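Local coordinates for protein cellulase (Bacillus sp. BG-CS10, PDB 5E09) that probably hydrolyses internal beta-1,4-glucosidic bonds of cellulose as a halophilic family 5 glycoside hydrolase carrying a family 46 carbohydrate-binding module, at residues A471-T485 / I497-I510. Residues are numbered along the deposited sequence; the frame is centred on the assembly and turned at random.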
loop_
_atom_site.group_PDB
_atom_site.type_symbol
_atom_site.label_atom_id
_atom_site.label_comp_id
_atom_site.label_asym_id
_atom_site.label_seq_id
_atom_site.Cartn_x
_atom_site.Cartn_y
_atom_site.Cartn_z
ATOM N N ALA A 471 -25.608 -0.954 -11.836
ATOM C CA ALA A 471 -26.143 -0.316 -10.635
ATOM C C ALA A 471 -25.040 0.083 -9.660
ATOM O O ALA A 471 -23.967 -0.517 -9.656
ATOM C CB ALA A 471 -27.140 -1.249 -9.943
ATOM N N GLY A 472 -25.313 1.095 -8.838
ATOM C CA GLY A 472 -24.432 1.465 -7.739
ATOM C C GLY A 472 -23.299 2.405 -8.099
ATOM O O GLY A 472 -23.213 2.864 -9.234
ATOM N N PRO A 473 -22.424 2.699 -7.124
ATOM C CA PRO A 473 -21.233 3.541 -7.301
ATOM C C PRO A 473 -20.339 3.053 -8.439
ATOM O O PRO A 473 -20.353 1.860 -8.749
ATOM C CB PRO A 473 -20.519 3.417 -5.954
ATOM C CG PRO A 473 -21.608 3.153 -4.991
ATOM C CD PRO A 473 -22.575 2.265 -5.725
ATOM N N GLN A 474 -19.582 3.971 -9.039
ATOM C CA GLN A 474 -18.780 3.694 -10.227
ATOM C C GLN A 474 -19.629 3.025 -11.296
ATOM O O GLN A 474 -19.380 1.881 -11.686
ATOM C CB GLN A 474 -17.562 2.828 -9.885
ATOM C CG GLN A 474 -16.679 3.409 -8.788
ATOM C CD GLN A 474 -16.126 4.784 -9.132
ATOM O OE1 GLN A 474 -16.056 5.173 -10.300
ATOM N NE2 GLN A 474 -15.735 5.532 -8.106
ATOM N N ASN A 475 -20.629 3.766 -11.761
ATOM C CA ASN A 475 -21.604 3.310 -12.745
ATOM C C ASN A 475 -20.991 2.725 -14.015
ATOM O O ASN A 475 -21.645 1.973 -14.736
ATOM C CB ASN A 475 -22.511 4.482 -13.130
ATOM C CG ASN A 475 -23.724 4.035 -13.919
ATOM O OD1 ASN A 475 -24.224 2.921 -13.729
ATOM N ND2 ASN A 475 -24.217 4.903 -14.801
ATOM N N TRP A 476 -19.740 3.075 -14.295
ATOM C CA TRP A 476 -19.105 2.681 -15.548
ATOM C C TRP A 476 -18.737 1.198 -15.606
ATOM O O TRP A 476 -18.286 0.710 -16.640
ATOM C CB TRP A 476 -17.862 3.536 -15.786
ATOM C CG TRP A 476 -16.964 3.616 -14.598
ATOM C CD1 TRP A 476 -17.054 4.495 -13.558
ATOM C CD2 TRP A 476 -15.822 2.783 -14.327
ATOM N NE1 TRP A 476 -16.043 4.259 -12.653
ATOM C CE2 TRP A 476 -15.283 3.223 -13.098
ATOM C CE3 TRP A 476 -15.222 1.721 -15.001
ATOM C CZ2 TRP A 476 -14.155 2.618 -12.538
ATOM C CZ3 TRP A 476 -14.105 1.128 -14.439
ATOM C CH2 TRP A 476 -13.583 1.581 -13.218
ATOM N N THR A 477 -18.929 0.483 -14.502
ATOM C CA THR A 477 -18.624 -0.944 -14.461
ATOM C C THR A 477 -19.608 -1.691 -13.566
ATOM O O THR A 477 -20.190 -1.112 -12.650
ATOM C CB THR A 477 -17.174 -1.202 -13.973
ATOM O OG1 THR A 477 -16.954 -2.612 -13.824
ATOM C CG2 THR A 477 -16.914 -0.506 -12.641
ATOM N N SER A 478 -19.796 -2.977 -13.842
ATOM C CA SER A 478 -20.706 -3.802 -13.057
ATOM C C SER A 478 -20.046 -4.294 -11.771
ATOM O O SER A 478 -20.730 -4.609 -10.795
ATOM C CB SER A 478 -21.194 -4.991 -13.884
ATOM O OG SER A 478 -20.098 -5.774 -14.327
ATOM N N PHE A 479 -18.717 -4.352 -11.774
ATOM C CA PHE A 479 -17.963 -4.838 -10.620
ATOM C C PHE A 479 -17.782 -3.761 -9.564
ATOM O O PHE A 479 -17.068 -2.785 -9.783
ATOM C CB PHE A 479 -16.597 -5.365 -11.065
ATOM C CG PHE A 479 -16.679 -6.611 -11.889
ATOM C CD1 PHE A 479 -16.685 -7.855 -11.284
ATOM C CD2 PHE A 479 -16.772 -6.542 -13.272
ATOM C CE1 PHE A 479 -16.775 -9.011 -12.039
ATOM C CE2 PHE A 479 -16.868 -7.698 -14.034
ATOM C CZ PHE A 479 -16.869 -8.932 -13.416
ATOM N N LYS A 480 -18.411 -3.954 -8.411
ATOM C CA LYS A 480 -18.382 -2.954 -7.348
ATOM C C LYS A 480 -17.134 -3.068 -6.479
ATOM O O LYS A 480 -16.551 -4.148 -6.338
ATOM C CB LYS A 480 -19.637 -3.068 -6.488
ATOM C CG LYS A 480 -20.939 -2.921 -7.280
ATOM C CD LYS A 480 -21.058 -1.542 -7.930
ATOM C CE LYS A 480 -20.935 -1.625 -9.441
ATOM N NZ LYS A 480 -21.029 -0.285 -10.094
ATOM N N GLU A 481 -16.733 -1.937 -5.905
ATOM C CA GLU A 481 -15.504 -1.834 -5.132
ATOM C C GLU A 481 -15.600 -2.566 -3.799
ATOM O O GLU A 481 -16.513 -2.318 -3.007
ATOM C CB GLU A 481 -15.163 -0.358 -4.890
ATOM C CG GLU A 481 -14.011 -0.118 -3.917
ATOM C CD GLU A 481 -13.650 1.356 -3.796
ATOM O OE1 GLU A 481 -14.413 2.202 -4.314
ATOM O OE2 GLU A 481 -12.607 1.674 -3.183
ATOM N N PHE A 482 -14.637 -3.454 -3.559
ATOM C CA PHE A 482 -14.576 -4.242 -2.333
ATOM C C PHE A 482 -14.482 -3.360 -1.082
ATOM O O PHE A 482 -13.681 -2.419 -1.029
ATOM C CB PHE A 482 -13.376 -5.185 -2.395
ATOM C CG PHE A 482 -13.483 -6.386 -1.497
ATOM C CD1 PHE A 482 -13.273 -6.274 -0.126
ATOM C CD2 PHE A 482 -13.754 -7.637 -2.030
ATOM C CE1 PHE A 482 -13.351 -7.392 0.701
ATOM C CE2 PHE A 482 -13.835 -8.763 -1.215
ATOM C CZ PHE A 482 -13.629 -8.641 0.153
ATOM N N GLY A 483 -15.293 -3.674 -0.075
ATOM C CA GLY A 483 -15.261 -2.940 1.176
ATOM C C GLY A 483 -15.888 -1.567 1.287
ATOM O O GLY A 483 -16.022 -1.021 2.385
ATOM N N TYR A 484 -16.285 -1.011 0.146
ATOM C CA TYR A 484 -16.819 0.342 0.096
ATOM C C TYR A 484 -18.303 0.051 -0.119
ATOM O O TYR A 484 -19.159 0.630 0.546
ATOM C CB TYR A 484 -16.276 1.234 -1.023
ATOM C CG TYR A 484 -17.015 2.541 -1.201
ATOM C CD1 TYR A 484 -17.098 3.466 -0.166
ATOM C CD2 TYR A 484 -17.611 2.862 -2.416
ATOM C CE1 TYR A 484 -17.771 4.672 -0.332
ATOM C CE2 TYR A 484 -18.286 4.060 -2.591
ATOM C CZ TYR A 484 -18.363 4.962 -1.546
ATOM O OH TYR A 484 -19.035 6.156 -1.721
ATOM N N THR A 485 -18.600 -0.869 -1.030
ATOM C CA THR A 485 -19.977 -1.167 -1.395
ATOM C C THR A 485 -20.511 -2.433 -0.727
ATOM O O THR A 485 -21.720 -2.586 -0.555
ATOM C CB THR A 485 -20.113 -1.322 -2.916
ATOM O OG1 THR A 485 -19.246 -2.373 -3.362
ATOM C CG2 THR A 485 -19.739 -0.019 -3.619
ATOM N N ILE A 497 -24.149 -5.294 2.811
ATOM C CA ILE A 497 -24.284 -4.332 1.721
ATOM C C ILE A 497 -24.435 -2.940 2.337
ATOM O O ILE A 497 -25.371 -2.689 3.100
ATOM C CB ILE A 497 -25.480 -4.649 0.816
ATOM C CG1 ILE A 497 -25.461 -6.122 0.399
ATOM C CG2 ILE A 497 -25.454 -3.762 -0.418
ATOM C CD1 ILE A 497 -24.311 -6.475 -0.540
ATOM N N THR A 498 -23.507 -2.045 2.009
ATOM C CA THR A 498 -23.357 -0.777 2.726
ATOM C C THR A 498 -24.377 0.300 2.352
ATOM O O THR A 498 -25.036 0.226 1.312
ATOM C CB THR A 498 -21.954 -0.187 2.508
ATOM O OG1 THR A 498 -21.772 0.119 1.121
ATOM C CG2 THR A 498 -20.888 -1.167 2.954
ATOM N N ASP A 499 -24.488 1.305 3.219
ATOM C CA ASP A 499 -25.347 2.461 2.977
ATOM C C ASP A 499 -24.844 3.213 1.749
ATOM O O ASP A 499 -25.630 3.766 0.986
ATOM C CB ASP A 499 -25.381 3.377 4.209
ATOM C CG ASP A 499 -26.695 4.148 4.345
ATOM O OD1 ASP A 499 -27.736 3.678 3.833
ATOM O OD2 ASP A 499 -26.686 5.228 4.979
ATOM N N ALA A 500 -23.529 3.211 1.549
ATOM C CA ALA A 500 -22.933 3.870 0.391
ATOM C C ALA A 500 -23.400 3.241 -0.926
ATOM O O ALA A 500 -23.626 3.946 -1.910
ATOM C CB ALA A 500 -21.412 3.840 0.486
ATOM N N PHE A 501 -23.552 1.921 -0.955
ATOM C CA PHE A 501 -24.067 1.270 -2.156
ATOM C C PHE A 501 -25.514 1.680 -2.409
ATOM O O PHE A 501 -25.877 2.055 -3.525
ATOM C CB PHE A 501 -23.972 -0.252 -2.048
ATOM C CG PHE A 501 -24.640 -0.991 -3.187
ATOM C CD1 PHE A 501 -23.976 -1.187 -4.390
ATOM C CD2 PHE A 501 -25.924 -1.496 -3.048
ATOM C CE1 PHE A 501 -24.580 -1.867 -5.433
ATOM C CE2 PHE A 501 -26.536 -2.180 -4.091
ATOM C CZ PHE A 501 -25.863 -2.363 -5.287
ATOM N N PHE A 502 -26.337 1.618 -1.370
ATOM C CA PHE A 502 -27.762 1.884 -1.541
ATOM C C PHE A 502 -28.077 3.353 -1.835
ATOM O O PHE A 502 -29.052 3.645 -2.527
ATOM C CB PHE A 502 -28.539 1.418 -0.311
ATOM C CG PHE A 502 -28.650 -0.070 -0.202
ATOM C CD1 PHE A 502 -29.262 -0.804 -1.205
ATOM C CD2 PHE A 502 -28.146 -0.738 0.899
ATOM C CE1 PHE A 502 -29.365 -2.182 -1.109
ATOM C CE2 PHE A 502 -28.253 -2.107 1.004
ATOM C CZ PHE A 502 -28.863 -2.831 -0.001
ATOM N N ASN A 503 -27.250 4.269 -1.335
ATOM C CA ASN A 503 -27.438 5.695 -1.606
ATOM C C ASN A 503 -27.320 6.034 -3.090
ATOM O O ASN A 503 -27.677 7.134 -3.504
ATOM C CB ASN A 503 -26.428 6.546 -0.824
ATOM C CG ASN A 503 -26.681 6.540 0.675
ATOM O OD1 ASN A 503 -27.787 6.252 1.138
ATOM N ND2 ASN A 503 -25.646 6.855 1.443
ATOM N N GLU A 504 -26.807 5.104 -3.891
ATOM C CA GLU A 504 -26.609 5.383 -5.309
ATOM C C GLU A 504 -27.286 4.355 -6.207
ATOM O O GLU A 504 -26.820 4.078 -7.307
ATOM C CB GLU A 504 -25.109 5.474 -5.630
ATOM C CG GLU A 504 -24.410 6.601 -4.869
ATOM C CD GLU A 504 -22.950 6.785 -5.253
ATOM O OE1 GLU A 504 -22.641 6.786 -6.466
ATOM O OE2 GLU A 504 -22.110 6.934 -4.336
ATOM N N VAL A 505 -28.395 3.797 -5.738
ATOM C CA VAL A 505 -29.212 2.941 -6.587
ATOM C C VAL A 505 -30.674 3.384 -6.569
ATOM O O VAL A 505 -31.212 3.767 -5.528
ATOM C CB VAL A 505 -29.118 1.440 -6.182
ATOM C CG1 VAL A 505 -27.699 0.921 -6.359
ATOM C CG2 VAL A 505 -29.567 1.229 -4.761
ATOM N N ARG A 506 -31.298 3.340 -7.740
ATOM C CA ARG A 506 -32.710 3.655 -7.893
ATOM C C ARG A 506 -33.560 2.610 -7.163
ATOM O O ARG A 506 -33.052 1.560 -6.760
ATOM C CB ARG A 506 -33.089 3.681 -9.377
ATOM C CG ARG A 506 -33.444 2.289 -9.853
ATOM C CD ARG A 506 -33.572 2.072 -11.356
ATOM N NE ARG A 506 -32.529 2.682 -12.165
ATOM C CZ ARG A 506 -32.199 2.241 -13.374
ATOM N NH1 ARG A 506 -32.796 1.166 -13.876
ATOM N NH2 ARG A 506 -31.243 2.845 -14.064
ATOM N N ASP A 507 -34.851 2.894 -7.003
ATOM C CA ASP A 507 -35.803 1.900 -6.512
ATOM C C ASP A 507 -36.121 0.907 -7.621
ATOM O O ASP A 507 -36.812 1.243 -8.582
ATOM C CB ASP A 507 -37.093 2.562 -6.022
ATOM C CG ASP A 507 -36.854 3.553 -4.901
ATOM O OD1 ASP A 507 -36.178 3.187 -3.912
ATOM O OD2 ASP A 507 -37.347 4.697 -5.010
ATOM N N ASP A 508 -35.625 -0.315 -7.482
ATOM C CA ASP A 508 -35.688 -1.289 -8.558
ATOM C C ASP A 508 -35.240 -2.653 -8.064
ATOM O O ASP A 508 -34.850 -2.812 -6.907
ATOM C CB ASP A 508 -34.800 -0.845 -9.723
ATOM C CG ASP A 508 -35.221 -1.436 -11.054
ATOM O OD1 ASP A 508 -36.017 -2.397 -11.064
ATOM O OD2 ASP A 508 -34.738 -0.938 -12.098
ATOM N N ASP A 509 -35.302 -3.637 -8.951
ATOM C CA ASP A 509 -34.661 -4.915 -8.711
ATOM C C ASP A 509 -33.195 -4.784 -9.079
ATOM O O ASP A 509 -32.850 -4.203 -10.108
ATOM C CB ASP A 509 -35.330 -6.024 -9.519
ATOM C CG ASP A 509 -36.531 -6.603 -8.815
ATOM O OD1 ASP A 509 -36.983 -5.989 -7.826
ATOM O OD2 ASP A 509 -37.027 -7.666 -9.246
ATOM N N ILE A 510 -32.337 -5.299 -8.213
ATOM C CA ILE A 510 -30.903 -5.286 -8.441
ATOM C C ILE A 510 -30.382 -6.716 -8.411
ATOM O O ILE A 510 -30.533 -7.416 -7.419
ATOM C CB ILE A 510 -30.169 -4.434 -7.390
ATOM C CG1 ILE A 510 -30.749 -3.019 -7.356
ATOM C CG2 ILE A 510 -28.681 -4.398 -7.678
ATOM C CD1 ILE A 510 -30.564 -2.308 -6.033
HETATM O O HOH W 1 -26.963 3.274 -10.098
#
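Ala500 CB sits over one face of the Tyr484 ring, 4.2 Å from its centroid and 27° off the ring normal, a CH-pi contact; with CG anti to the backbone N (chi1 170°), the ring is carried toward the helix. This contact lies in the antiparallel beta-sheet carbohydrate-binding module at the C-terminal end of the chain, where the short helix that begins at Asp499, N-capped by Thr498, packs against the largely irregular segment 471-485. The Phe501 ring has Val505 CG1 on one face, while Thr485 CB, Pro473 CD, Gly472 CA and Lys480 CG approach obliquely; Pro473 CD to Phe501 CD1 measures 4.0 Å. Thr498 OG1 donates to Tyr484 O at 2.7 Å, in the carbonyl plane on a lone pair, and accepts from Phe501 N. Its backbone N meets Thr485 O almost straight (174° at the hydrogen), though from above the carbonyl plane. A valine in place of this threonine would probably leave Tyr484 O without its hydroxyl donor and Phe501 N without its side-chain cap. Lys480, its CG 4.2 Å from Phe501 CE1, turns NZ to the carbonyl oxygens of Ala471, Pro473 and Thr477, three bonds tying the loop's curl together. Glu504 OE1 lies 3.6 Å from Pro473 CA, in van der Waals contact, and a water bridges the backbones, accepting from Gly472 N at 3.0 Å and donating to Glu504 O at 2.9 Å.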